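Local coordinates for binding domain (Hc) of Paraclostridial Mosquitocidal Protein 1 (PDB 6HOX) that forms the receptor-binding part of a botulinum-like neurotoxin that targets Anopheles mosquitoes, serving host nerve cell targeting by the toxin, at residues L21-V31 against D222-L231; I81-F89 against L196-I205. All coordinates share one frame; numbering follows the deposited sequence.

Contact 1: L21-V31 against D222-L231; sequences LKDNLVFSLGV and DQFNIYQRAL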
loop_
_atom_site.group_PDB
_atom_site.type_symbol
_atom_site.label_atom_id
_atom_site.label_comp_id
_atom_site.label_asym_id
_atom_site.label_seq_id
_atom_site.Cartn_x
_atom_site.Cartn_y
_atom_site.Cartn_z
ATOM N N LEU A 21 -11.077 14.345 15.095
ATOM C CA LEU A 21 -11.636 12.983 15.154
ATOM C C LEU A 21 -11.153 12.303 16.445
ATOM O O LEU A 21 -11.805 11.388 16.948
ATOM C CB LEU A 21 -11.199 12.201 13.907
ATOM C CG LEU A 21 -11.688 12.761 12.568
ATOM C CD1 LEU A 21 -10.806 12.308 11.424
ATOM C CD2 LEU A 21 -13.138 12.380 12.300
ATOM N N LYS A 22 -10.012 12.784 16.966
ATOM C CA LYS A 22 -9.406 12.382 18.241
ATOM C C LYS A 22 -10.392 12.515 19.408
ATOM O O LYS A 22 -10.271 11.786 20.387
ATOM C CB LYS A 22 -8.169 13.237 18.538
ATOM N N ASP A 23 -11.352 13.442 19.316
ATOM C CA ASP A 23 -12.332 13.656 20.388
ATOM C C ASP A 23 -13.127 12.376 20.669
ATOM O O ASP A 23 -13.548 12.140 21.802
ATOM C CB ASP A 23 -13.306 14.788 20.053
ATOM C CG ASP A 23 -12.704 16.174 20.209
ATOM O OD1 ASP A 23 -11.693 16.459 19.520
ATOM O OD2 ASP A 23 -13.243 16.951 21.027
ATOM N N ASN A 24 -13.352 11.569 19.626
ATOM C CA ASN A 24 -14.209 10.399 19.723
ATOM C C ASN A 24 -13.394 9.100 19.733
ATOM O O ASN A 24 -13.975 8.040 19.769
ATOM C CB ASN A 24 -15.236 10.391 18.599
ATOM C CG ASN A 24 -16.348 11.376 18.872
ATOM O OD1 ASN A 24 -17.174 11.147 19.757
ATOM N ND2 ASN A 24 -16.369 12.463 18.117
ATOM N N LEU A 25 -12.066 9.202 19.746
ATOM C CA LEU A 25 -11.199 8.028 19.709
ATOM C C LEU A 25 -11.152 7.380 21.096
ATOM O O LEU A 25 -10.711 8.009 22.037
ATOM C CB LEU A 25 -9.798 8.468 19.282
ATOM C CG LEU A 25 -8.780 7.337 19.166
ATOM C CD1 LEU A 25 -9.044 6.519 17.907
ATOM C CD2 LEU A 25 -7.356 7.881 19.173
ATOM N N VAL A 26 -11.554 6.112 21.204
ATOM C CA VAL A 26 -11.589 5.462 22.514
ATOM C C VAL A 26 -10.518 4.366 22.607
ATOM O O VAL A 26 -10.230 3.888 23.687
ATOM C CB VAL A 26 -12.993 4.928 22.860
ATOM C CG1 VAL A 26 -14.016 6.053 22.909
ATOM C CG2 VAL A 26 -13.452 3.809 21.940
ATOM N N PHE A 27 -9.917 3.997 21.472
ATOM C CA PHE A 27 -8.923 2.938 21.421
ATOM C C PHE A 27 -8.089 3.098 20.151
ATOM O O PHE A 27 -8.644 3.304 19.094
ATOM C CB PHE A 27 -9.604 1.568 21.413
ATOM C CG PHE A 27 -8.656 0.400 21.371
ATOM C CD1 PHE A 27 -7.968 0.007 22.508
ATOM C CD2 PHE A 27 -8.435 -0.302 20.190
ATOM C CE1 PHE A 27 -7.088 -1.063 22.462
ATOM C CE2 PHE A 27 -7.567 -1.386 20.146
ATOM C CZ PHE A 27 -6.887 -1.758 21.279
ATOM N N SER A 28 -6.768 2.944 20.270
ATOM C CA SER A 28 -5.885 3.004 19.111
ATOM C C SER A 28 -4.685 2.084 19.327
ATOM O O SER A 28 -3.795 2.388 20.123
ATOM C CB SER A 28 -5.448 4.408 18.825
ATOM O OG SER A 28 -4.565 4.432 17.720
ATOM N N LEU A 29 -4.642 0.987 18.568
ATOM C CA LEU A 29 -3.632 -0.026 18.757
ATOM C C LEU A 29 -2.466 0.261 17.809
ATOM O O LEU A 29 -2.657 0.331 16.589
ATOM C CB LEU A 29 -4.235 -1.400 18.462
ATOM C CG LEU A 29 -3.284 -2.583 18.567
ATOM C CD1 LEU A 29 -2.861 -2.824 20.003
ATOM C CD2 LEU A 29 -3.923 -3.831 17.984
ATOM N N GLY A 30 -1.269 0.389 18.388
ATOM C CA GLY A 30 -0.071 0.644 17.613
ATOM C C GLY A 30 1.174 0.375 18.426
ATOM O O GLY A 30 1.111 -0.238 19.510
ATOM N N VAL A 31 2.306 0.839 17.896
ATOM C CA VAL A 31 3.598 0.646 18.515
ATOM C C VAL A 31 4.106 2.016 18.931
ATOM O O VAL A 31 4.054 2.938 18.147
ATOM C CB VAL A 31 4.605 -0.015 17.554
ATOM C CG1 VAL A 31 6.010 -0.060 18.146
ATOM C CG2 VAL A 31 4.141 -1.398 17.128
ATOM N N ASP A 222 -1.819 -1.867 11.786
ATOM C CA ASP A 222 -1.404 -0.641 12.435
ATOM C C ASP A 222 -2.590 0.323 12.589
ATOM O O ASP A 222 -3.476 0.398 11.754
ATOM C CB ASP A 222 -0.219 -0.002 11.701
ATOM C CG ASP A 222 0.510 1.040 12.546
ATOM O OD1 ASP A 222 0.500 0.885 13.795
ATOM O OD2 ASP A 222 1.057 2.010 11.966
ATOM N N GLN A 223 -2.564 1.097 13.677
ATOM C CA GLN A 223 -3.566 2.121 13.965
ATOM C C GLN A 223 -4.971 1.494 13.897
ATOM O O GLN A 223 -5.861 2.013 13.201
ATOM C CB GLN A 223 -3.437 3.311 13.010
ATOM C CG GLN A 223 -2.042 3.942 12.970
ATOM C CD GLN A 223 -1.656 4.537 14.303
ATOM O OE1 GLN A 223 -0.676 4.144 14.930
ATOM N NE2 GLN A 223 -2.464 5.460 14.779
ATOM N N PHE A 224 -5.170 0.384 14.620
ATOM C CA PHE A 224 -6.495 -0.162 14.760
ATOM C C PHE A 224 -7.225 0.673 15.812
ATOM O O PHE A 224 -6.924 0.608 17.017
ATOM C CB PHE A 224 -6.483 -1.650 15.090
ATOM C CG PHE A 224 -7.850 -2.286 15.106
ATOM C CD1 PHE A 224 -8.715 -2.098 16.173
ATOM C CD2 PHE A 224 -8.264 -3.087 14.049
ATOM C CE1 PHE A 224 -9.961 -2.714 16.194
ATOM C CE2 PHE A 224 -9.509 -3.697 14.065
ATOM C CZ PHE A 224 -10.357 -3.503 15.134
ATOM N N ASN A 225 -8.138 1.504 15.315
ATOM C CA ASN A 225 -8.770 2.528 16.070
ATOM C C ASN A 225 -10.256 2.205 16.201
ATOM O O ASN A 225 -10.859 1.714 15.250
ATOM C CB ASN A 225 -8.598 3.902 15.422
ATOM C CG ASN A 225 -7.159 4.355 15.379
ATOM O OD1 ASN A 225 -6.280 3.697 15.936
ATOM N ND2 ASN A 225 -6.921 5.460 14.686
ATOM N N ILE A 226 -10.805 2.473 17.391
ATOM C CA ILE A 226 -12.261 2.486 17.635
ATOM C C ILE A 226 -12.666 3.902 18.046
ATOM O O ILE A 226 -12.034 4.523 18.903
ATOM C CB ILE A 226 -12.681 1.456 18.700
ATOM C CG1 ILE A 226 -12.216 0.043 18.334
ATOM C CG2 ILE A 226 -14.191 1.540 18.908
ATOM C CD1 ILE A 226 -12.307 -0.957 19.456
ATOM N N TYR A 227 -13.721 4.399 17.404
ATOM C CA TYR A 227 -14.298 5.692 17.667
ATOM C C TYR A 227 -15.735 5.465 18.127
ATOM O O TYR A 227 -16.403 4.551 17.614
ATOM C CB TYR A 227 -14.329 6.591 16.428
ATOM C CG TYR A 227 -13.000 6.838 15.768
ATOM C CD1 TYR A 227 -12.429 5.894 14.922
ATOM C CD2 TYR A 227 -12.315 8.026 15.961
ATOM C CE1 TYR A 227 -11.199 6.113 14.314
ATOM C CE2 TYR A 227 -11.094 8.267 15.351
ATOM C CZ TYR A 227 -10.528 7.302 14.537
ATOM O OH TYR A 227 -9.327 7.533 13.955
ATOM N N GLN A 228 -16.198 6.333 19.039
ATOM C CA GLN A 228 -17.507 6.193 19.685
ATOM C C GLN A 228 -18.565 6.992 18.913
ATOM O O GLN A 228 -19.556 7.416 19.484
ATOM C CB GLN A 228 -17.423 6.651 21.146
ATOM C CG GLN A 228 -17.248 8.159 21.298
ATOM C CD GLN A 228 -16.927 8.572 22.715
ATOM O OE1 GLN A 228 -17.121 7.814 23.667
ATOM N NE2 GLN A 228 -16.447 9.798 22.862
ATOM N N ARG A 229 -18.354 7.164 17.607
ATOM C CA ARG A 229 -19.309 7.771 16.699
ATOM C C ARG A 229 -19.151 7.091 15.334
ATOM O O ARG A 229 -18.094 6.526 15.051
ATOM C CB ARG A 229 -19.021 9.278 16.608
ATOM C CG ARG A 229 -20.069 10.080 15.856
ATOM C CD ARG A 229 -19.893 11.574 16.056
ATOM N NE ARG A 229 -18.601 12.052 15.577
ATOM C CZ ARG A 229 -18.328 12.356 14.314
ATOM N NH1 ARG A 229 -19.169 12.022 13.351
ATOM N NH2 ARG A 229 -17.213 12.998 14.019
ATOM N N ALA A 230 -20.201 7.151 14.512
ATOM C CA ALA A 230 -20.164 6.706 13.122
ATOM C C ALA A 230 -19.713 7.877 12.251
ATOM O O ALA A 230 -20.457 8.825 12.119
ATOM C CB ALA A 230 -21.525 6.229 12.684
ATOM N N LEU A 231 -18.509 7.809 11.672
ATOM C CA LEU A 231 -18.022 8.919 10.875
ATOM C C LEU A 231 -18.829 8.971 9.576
ATOM O O LEU A 231 -19.231 7.928 9.038
ATOM C CB LEU A 231 -16.529 8.767 10.569
ATOM C CG LEU A 231 -15.578 8.572 11.747
ATOM C CD1 LEU A 231 -14.146 8.455 11.249
ATOM C CD2 LEU A 231 -15.685 9.706 12.749
HETATM O O HOH W 1 2.346 1.741 15.384
HETATM O O HOH W 2 2.080 3.829 15.764
#

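Contact 2: I81-F89 against L196-I205; sequences INFSYFSDF and LRGIDNNSPI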
loop_
_atom_site.group_PDB
_atom_site.type_symbol
_atom_site.label_atom_id
_atom_site.label_comp_id
_atom_site.label_asym_id
_atom_site.label_seq_id
_atom_site.Cartn_x
_atom_site.Cartn_y
_atom_site.Cartn_z
ATOM N N ILE A 81 -15.010 1.237 25.270
ATOM C CA ILE A 81 -15.019 0.261 24.158
ATOM C C ILE A 81 -16.316 -0.552 24.237
ATOM O O ILE A 81 -16.331 -1.669 24.761
ATOM C CB ILE A 81 -13.785 -0.666 24.167
ATOM C CG1 ILE A 81 -12.472 0.094 24.336
ATOM C CG2 ILE A 81 -13.762 -1.517 22.909
ATOM C CD1 ILE A 81 -11.264 -0.806 24.487
ATOM N N ASN A 82 -17.394 0.007 23.687
ATOM C CA ASN A 82 -18.728 -0.539 23.894
ATOM C C ASN A 82 -19.508 -0.605 22.570
ATOM O O ASN A 82 -19.605 0.386 21.820
ATOM C CB ASN A 82 -19.495 0.270 24.936
ATOM C CG ASN A 82 -20.961 -0.087 24.942
ATOM O OD1 ASN A 82 -21.801 0.713 24.531
ATOM N ND2 ASN A 82 -21.261 -1.307 25.353
ATOM N N PHE A 83 -20.102 -1.778 22.324
ATOM C CA PHE A 83 -20.852 -2.064 21.104
ATOM C C PHE A 83 -22.326 -2.329 21.450
ATOM O O PHE A 83 -22.982 -3.107 20.768
ATOM C CB PHE A 83 -20.191 -3.232 20.363
ATOM C CG PHE A 83 -18.717 -3.030 20.116
ATOM C CD1 PHE A 83 -18.281 -2.135 19.151
ATOM C CD2 PHE A 83 -17.766 -3.706 20.866
ATOM C CE1 PHE A 83 -16.927 -1.923 18.934
ATOM C CE2 PHE A 83 -16.412 -3.495 20.646
ATOM C CZ PHE A 83 -15.996 -2.604 19.684
ATOM N N SER A 84 -22.837 -1.646 22.485
ATOM C CA SER A 84 -24.243 -1.749 22.924
ATOM C C SER A 84 -25.159 -1.183 21.833
ATOM O O SER A 84 -24.708 -0.402 20.990
ATOM C CB SER A 84 -24.465 -1.033 24.233
ATOM O OG SER A 84 -24.561 0.374 24.033
ATOM N N TYR A 85 -26.445 -1.558 21.879
ATOM C CA TYR A 85 -27.396 -1.228 20.811
ATOM C C TYR A 85 -27.515 0.290 20.606
ATOM O O TYR A 85 -27.757 0.735 19.481
ATOM C CB TYR A 85 -28.790 -1.807 21.069
ATOM C CG TYR A 85 -29.740 -1.560 19.923
ATOM C CD1 TYR A 85 -29.426 -2.002 18.647
ATOM C CD2 TYR A 85 -30.919 -0.848 20.090
ATOM C CE1 TYR A 85 -30.264 -1.766 17.570
ATOM C CE2 TYR A 85 -31.771 -0.607 19.022
ATOM C CZ TYR A 85 -31.442 -1.066 17.755
ATOM O OH TYR A 85 -32.256 -0.843 16.681
ATOM N N PHE A 86 -27.351 1.071 21.683
ATOM C CA PHE A 86 -27.518 2.529 21.634
ATOM C C PHE A 86 -26.152 3.226 21.508
ATOM O O PHE A 86 -25.929 4.265 22.132
ATOM C CB PHE A 86 -28.296 3.009 22.865
ATOM N N SER A 87 -25.247 2.673 20.689
ATOM C CA SER A 87 -23.950 3.302 20.457
ATOM C C SER A 87 -23.496 3.076 19.007
ATOM O O SER A 87 -23.216 1.941 18.593
ATOM C CB SER A 87 -22.922 2.824 21.446
ATOM O OG SER A 87 -22.799 1.413 21.400
ATOM N N ASP A 88 -23.448 4.176 18.247
ATOM C CA ASP A 88 -22.774 4.230 16.941
ATOM C C ASP A 88 -21.268 4.006 17.157
ATOM O O ASP A 88 -20.736 4.333 18.208
ATOM C CB ASP A 88 -23.019 5.571 16.243
ATOM C CG ASP A 88 -24.482 5.888 15.985
ATOM O OD1 ASP A 88 -25.309 4.942 15.971
ATOM O OD2 ASP A 88 -24.791 7.087 15.807
ATOM N N PHE A 89 -20.570 3.453 16.165
ATOM C CA PHE A 89 -19.110 3.362 16.289
ATOM C C PHE A 89 -18.460 3.284 14.903
ATOM O O PHE A 89 -19.142 3.051 13.890
ATOM C CB PHE A 89 -18.700 2.192 17.186
ATOM C CG PHE A 89 -19.084 0.827 16.680
ATOM C CD1 PHE A 89 -20.327 0.287 16.976
ATOM C CD2 PHE A 89 -18.205 0.084 15.911
ATOM C CE1 PHE A 89 -20.680 -0.971 16.510
ATOM C CE2 PHE A 89 -18.557 -1.174 15.450
ATOM C CZ PHE A 89 -19.798 -1.700 15.749
ATOM N N LEU A 196 -31.265 -5.204 12.824
ATOM C CA LEU A 196 -30.322 -5.771 13.760
ATOM C C LEU A 196 -30.622 -5.202 15.147
ATOM O O LEU A 196 -30.902 -4.033 15.282
ATOM C CB LEU A 196 -28.907 -5.397 13.307
ATOM C CG LEU A 196 -27.849 -6.487 13.437
ATOM C CD1 LEU A 196 -28.293 -7.764 12.747
ATOM C CD2 LEU A 196 -26.524 -6.006 12.859
ATOM N N ARG A 197 -30.565 -6.050 16.170
ATOM C CA ARG A 197 -30.651 -5.563 17.520
ATOM C C ARG A 197 -29.223 -5.530 18.082
ATOM O O ARG A 197 -28.277 -5.098 17.377
ATOM C CB ARG A 197 -31.734 -6.359 18.249
ATOM C CG ARG A 197 -33.118 -6.158 17.638
ATOM C CD ARG A 197 -33.517 -4.680 17.572
ATOM N NE ARG A 197 -34.815 -4.417 16.952
ATOM C CZ ARG A 197 -34.996 -3.866 15.749
ATOM N NH1 ARG A 197 -33.963 -3.467 15.021
ATOM N NH2 ARG A 197 -36.219 -3.720 15.274
ATOM N N GLY A 198 -29.065 -5.934 19.337
ATOM C CA GLY A 198 -27.809 -5.740 20.051
ATOM C C GLY A 198 -26.765 -6.768 19.646
ATOM O O GLY A 198 -27.072 -7.939 19.451
ATOM N N ILE A 199 -25.515 -6.314 19.537
ATOM C CA ILE A 199 -24.377 -7.182 19.248
ATOM C C ILE A 199 -23.378 -7.138 20.413
ATOM O O ILE A 199 -22.334 -7.766 20.339
ATOM C CB ILE A 199 -23.710 -6.792 17.917
ATOM C CG1 ILE A 199 -23.049 -5.411 17.957
ATOM C CG2 ILE A 199 -24.693 -6.912 16.770
ATOM C CD1 ILE A 199 -22.001 -5.226 16.872
ATOM N N ASP A 200 -23.701 -6.385 21.471
ATOM C CA ASP A 200 -22.841 -6.283 22.643
ATOM C C ASP A 200 -22.638 -7.672 23.247
ATOM O O ASP A 200 -23.505 -8.560 23.136
ATOM C CB ASP A 200 -23.408 -5.344 23.704
ATOM C CG ASP A 200 -24.895 -5.540 23.931
ATOM O OD1 ASP A 200 -25.678 -5.349 22.960
ATOM O OD2 ASP A 200 -25.259 -5.901 25.066
ATOM N N ASN A 201 -21.475 -7.848 23.885
ATOM C CA ASN A 201 -21.159 -9.077 24.571
ATOM C C ASN A 201 -20.093 -8.742 25.616
ATOM O O ASN A 201 -19.604 -7.611 25.662
ATOM C CB ASN A 201 -20.742 -10.185 23.596
ATOM C CG ASN A 201 -19.460 -9.861 22.845
ATOM O OD1 ASN A 201 -18.478 -9.452 23.448
ATOM N ND2 ASN A 201 -19.445 -10.039 21.537
ATOM N N ASN A 202 -19.752 -9.734 26.441
ATOM C CA ASN A 202 -18.770 -9.568 27.484
ATOM C C ASN A 202 -17.451 -10.258 27.123
ATOM O O ASN A 202 -16.619 -10.424 27.999
ATOM C CB ASN A 202 -19.277 -10.122 28.820
ATOM C CG ASN A 202 -20.455 -9.341 29.362
ATOM O OD1 ASN A 202 -21.515 -9.912 29.606
ATOM N ND2 ASN A 202 -20.293 -8.035 29.526
ATOM N N SER A 203 -17.265 -10.678 25.866
ATOM C CA SER A 203 -16.034 -11.354 25.464
ATOM C C SER A 203 -14.957 -10.312 25.127
ATOM O O SER A 203 -15.270 -9.157 24.854
ATOM C CB SER A 203 -16.301 -12.293 24.321
ATOM O OG SER A 203 -17.053 -13.421 24.739
ATOM N N PRO A 204 -13.645 -10.642 25.167
ATOM C CA PRO A 204 -12.622 -9.694 24.718
ATOM C C PRO A 204 -12.585 -9.563 23.185
ATOM O O PRO A 204 -13.175 -10.381 22.493
ATOM C CB PRO A 204 -11.335 -10.285 25.296
ATOM C CG PRO A 204 -11.609 -11.771 25.344
ATOM C CD PRO A 204 -13.073 -11.878 25.710
ATOM N N ILE A 205 -11.932 -8.510 22.686
ATOM C CA ILE A 205 -11.523 -8.407 21.268
ATOM C C ILE A 205 -10.206 -9.178 21.101
ATOM O O ILE A 205 -9.242 -8.903 21.827
ATOM C CB ILE A 205 -11.359 -6.934 20.843
ATOM C CG1 ILE A 205 -12.585 -6.082 21.189
ATOM C CG2 ILE A 205 -11.002 -6.837 19.365
ATOM C CD1 ILE A 205 -12.347 -4.596 21.109
HETATM O O HOH W 3 -25.471 -3.574 19.677
#

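Contact 1: L21-V31 against D222-L231
Strand residues Leu25 to Val31 run antiparallel to Asp222 to Tyr227, 4.4 Å apart at closest approach of the axes, and two bulges shift the pairing. At one end Val26 and Phe27 both face Ile226, whose O takes a nearly straight bond from Val26 N (2.8 Å, 169° at the hydrogen) and a weak one from Phe27 N; at the other, Gln223 and Phe224 both face Leu29. Between them, Phe27 O accepts from Ile226 N. The Leu25 side chain, with CG anti to its own backbone N (chi1 -179°), reaches over one face of the Tyr227 ring, CD1 lying 3.9 Å from the ring centroid in a CH-pi contact. Leu21 O sits at the edge of that ring, near its plane. On the face that carries Phe27, Ile226 and Phe224, Phe27 CD2 meets Ile226 CD1 at 4.0 Å. Beyond the strands, Leu21 CD2 touches Leu231 CD2 at 3.7 Å, beside helix 233-241, where Glu235 forms a salt bridge with Arg229. This is an antiparallel pair interrupted by a classic bulge and a G1 bulge, within the concanavalin-like beta-sandwich of the N-terminal receptor-binding subdomain.

Contact 2: I81-F89 against L196-I205
Tyr85 lies along Arg197, the two side chains pointing the same way. From Tyr85 CB, 4.2 Å from Gly198 CA, the side chain leaves with CG anti to the backbone N (chi1 -176°), which carries the ring along the backbone of Leu196 to Gly198. Tyr85 CD1 meets Arg197 O at 3.5 Å. Further out, Tyr85 CE1 comes to 3.3 Å from Leu196 O, and at the tip Tyr85 OH ends 3.5 Å from Arg197 NH1. Ring and guanidinium planes stand 48° apart, so the two groups do not stack flat. The same NH1 donates to Leu196 O from above the carbonyl plane and to Asn194 O, two bonds that hold the guanidinium beside the ring; Tyr85 itself is poorly ordered. No direct hydrogen bond joins the two segments. One water bridges them instead, donating to Phe83 O at 2.8 Å and accepting from Ile199 N. The apolar side continues with Ile205 CD1, which touches Ile81 CG2 at 3.8 Å and approaches the edge of the Phe83 ring. That ring sends CD1 over the centre of the Phe89 face, while Phe89 CZ meets Ile199 CD1 at 4.3 Å. Trp123 meets Phe83 edge-to-face. Through Ile81, Phe83, Phe89, Ile199 and Ile205, two irregular connections, one containing a type I turn (Ser84 to Ser87), the other an Asx turn (Asn201), close over one end of the concanavalin-like beta-sandwich.

From the N terminus, the chain enters strand 25-32, which pairs at once with strand 35-38 and, much later, with strand 218-227; contact 1 thereby closes a loop with 190 residues between 21-31 and 222-231. Contact 2 is nested inside it: residues 81-89 lead into strand 89-96, and the chain comes back at 196-205, which runs into strand 205-207, closing a smaller loop with 106 residues between its segments. Strand 218-227 pairs with strand 25-32 in contact 1 and also with strand 89-96, which begins at Phe89 of contact 2. The two contacts, with centres about 16 Å apart, also touch directly: Ile81 packs on Phe27 and Ile226, while Phe89 CB lies 3.3 Å from Tyr227 O.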